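Local coordinates for protein 1,4-beta-N-Acetylmuramidase M1 (Streptomyces coelicolor, PDB 1JFX) that hydrolyses the beta-1,4 linkages between N-acetylmuramic acid and N-acetylglucosamine in peptidoglycan, with both lysozyme and diacetylmuramidase activity, at residues M116-W119 and I120-H124. Residues are numbered along the deposited sequence; the frame is centred on the assembly and turned at random.
Sequences MRTW and INDFH
Trp119 and Phe123, one helical turn apart, show how a helix of a beta/alpha barrel turns two aromatic side chains to a strand beside it, here strand 96-98. Helix 113-131 is the helical part of a beta-alpha-beta crossover from strand 96-98 to strand 136-139, in the barrel of this family 25 glycoside hydrolase. Trp119 is worth following outward. Its CB lies 3.1 Å from Ile120 N, the next residue along the chain. CG stands anti to the backbone N (chi1 -162°), beside the carbonyl carbon, which brings the six-membered ring alongside the turn that follows. CE3 passes Ile120 N at 3.7 Å, with that nitrogen near the indole plane at its edge. Farther out, CZ3 approaches CB and CD2 of Phe123, and CH2 comes to 3.8 Å from the same CD2. The two side chains point the same way, and their six-membered rings are tilted by just 22°, but with centroids 5.8 Å apart they are slid past each other and barely overlap. Both pack on Leu97 of strand 96-98 and on Gln75 of helix 72-81, while Trp119 NE1, at the far edge of the indole, is held by Ser70 O.

The backbone keeps this spacing with regular i to i+4 bonds, among them Phe123 N to Trp119 O at 2.9 Å. Ile120 looks to another neighbour, helix 141-148, where it meets Trp144 and Thr148; its CD1 also touches Met116 CG at 4.0 Å, and Met116 packs on Trp143 of that helix. On the more open side Thr118 and Asp122 run side by side: the Thr118 hydroxyl turns back to Thr114 O, and its methyl, CG2, rests 3.6 Å from Asp122 OD2.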
loop_
_atom_site.group_PDB
_atom_site.type_symbol
_atom_site.label_atom_id
_atom_site.label_comp_id
_atom_site.label_asym_id
_atom_site.label_seq_id
_atom_site.Cartn_x
_atom_site.Cartn_y
_atom_site.Cartn_z
ATOM N N MET A 116 4.692 -6.723 17.900
ATOM C CA MET A 116 4.181 -6.191 16.645
ATOM C C MET A 116 5.119 -5.106 16.145
ATOM O O MET A 116 5.350 -4.993 14.945
ATOM C CB MET A 116 2.773 -5.621 16.825
ATOM C CG MET A 116 2.136 -5.144 15.517
ATOM S SD MET A 116 1.937 -6.456 14.296
ATOM C CE MET A 116 0.468 -7.297 14.970
ATOM N N ARG A 117 5.655 -4.303 17.061
ATOM C CA ARG A 117 6.597 -3.265 16.661
ATOM C C ARG A 117 7.800 -3.943 16.012
ATOM O O ARG A 117 8.282 -3.510 14.969
ATOM C CB ARG A 117 7.057 -2.456 17.873
ATOM C CG ARG A 117 5.961 -1.588 18.438
ATOM C CD ARG A 117 6.426 -0.814 19.656
ATOM N NE ARG A 117 5.347 0.021 20.172
ATOM C CZ ARG A 117 5.522 0.985 21.071
ATOM N NH1 ARG A 117 6.733 1.229 21.556
ATOM N NH2 ARG A 117 4.491 1.728 21.457
ATOM N N THR A 118 8.284 -5.011 16.639
ATOM C CA THR A 118 9.424 -5.746 16.104
ATOM C C THR A 118 9.105 -6.312 14.728
ATOM O O THR A 118 9.927 -6.229 13.815
ATOM C CB THR A 118 9.822 -6.894 17.050
ATOM O OG1 THR A 118 10.274 -6.334 18.288
ATOM C CG2 THR A 118 10.951 -7.751 16.443
ATOM N N TRP A 119 7.912 -6.877 14.583
ATOM C CA TRP A 119 7.499 -7.471 13.311
ATOM C C TRP A 119 7.534 -6.432 12.181
ATOM O O TRP A 119 8.056 -6.693 11.086
ATOM C CB TRP A 119 6.081 -8.058 13.455
ATOM C CG TRP A 119 5.710 -9.062 12.374
ATOM C CD1 TRP A 119 5.745 -10.422 12.481
ATOM C CD2 TRP A 119 5.279 -8.776 11.030
ATOM N NE1 TRP A 119 5.364 -11.006 11.292
ATOM C CE2 TRP A 119 5.075 -10.017 10.385
ATOM C CE3 TRP A 119 5.046 -7.590 10.309
ATOM C CZ2 TRP A 119 4.652 -10.107 9.050
ATOM C CZ3 TRP A 119 4.624 -7.679 8.979
ATOM C CH2 TRP A 119 4.435 -8.927 8.367
ATOM N N ILE A 120 6.967 -5.258 12.446
ATOM C CA ILE A 120 6.928 -4.186 11.454
ATOM C C ILE A 120 8.345 -3.682 11.173
ATOM O O ILE A 120 8.713 -3.434 10.026
ATOM C CB ILE A 120 6.023 -3.029 11.954
ATOM C CG1 ILE A 120 4.567 -3.504 12.008
ATOM C CG2 ILE A 120 6.169 -1.811 11.040
ATOM C CD1 ILE A 120 3.647 -2.614 12.853
ATOM N N ASN A 121 9.152 -3.547 12.217
ATOM C CA ASN A 121 10.520 -3.082 12.027
ATOM C C ASN A 121 11.301 -4.085 11.169
ATOM O O ASN A 121 12.096 -3.699 10.299
ATOM C CB ASN A 121 11.218 -2.926 13.376
ATOM C CG ASN A 121 12.473 -2.097 13.273
ATOM O OD1 ASN A 121 12.418 -0.925 12.901
ATOM N ND2 ASN A 121 13.610 -2.695 13.593
ATOM N N ASP A 122 11.068 -5.373 11.414
ATOM C CA ASP A 122 11.751 -6.420 10.664
ATOM C C ASP A 122 11.324 -6.406 9.197
ATOM O O ASP A 122 12.158 -6.574 8.297
ATOM C CB ASP A 122 11.469 -7.800 11.271
ATOM C CG ASP A 122 12.195 -8.027 12.594
ATOM O OD1 ASP A 122 13.072 -7.211 12.953
ATOM O OD2 ASP A 122 11.894 -9.045 13.261
ATOM N N PHE A 123 10.031 -6.226 8.948
ATOM C CA PHE A 123 9.551 -6.179 7.575
ATOM C C PHE A 123 10.180 -4.975 6.874
ATOM O O PHE A 123 10.660 -5.074 5.740
ATOM C CB PHE A 123 8.015 -6.088 7.530
ATOM C CG PHE A 123 7.429 -6.279 6.149
ATOM C CD1 PHE A 123 7.513 -5.273 5.183
ATOM C CD2 PHE A 123 6.806 -7.480 5.809
ATOM C CE1 PHE A 123 6.978 -5.472 3.890
ATOM C CE2 PHE A 123 6.268 -7.687 4.536
ATOM C CZ PHE A 123 6.354 -6.682 3.569
ATOM N N HIS A 124 10.197 -3.834 7.550
ATOM C CA HIS A 124 10.786 -2.650 6.953
ATOM C C HIS A 124 12.277 -2.860 6.660
ATOM O O HIS A 124 12.754 -2.541 5.574
ATOM C CB HIS A 124 10.595 -1.427 7.873
ATOM C CG HIS A 124 11.350 -0.215 7.423
ATOM N ND1 HIS A 124 12.712 -0.078 7.605
ATOM C CD2 HIS A 124 10.950 0.886 6.739
ATOM C CE1 HIS A 124 13.116 1.050 7.047
ATOM N NE2 HIS A 124 12.068 1.653 6.514
#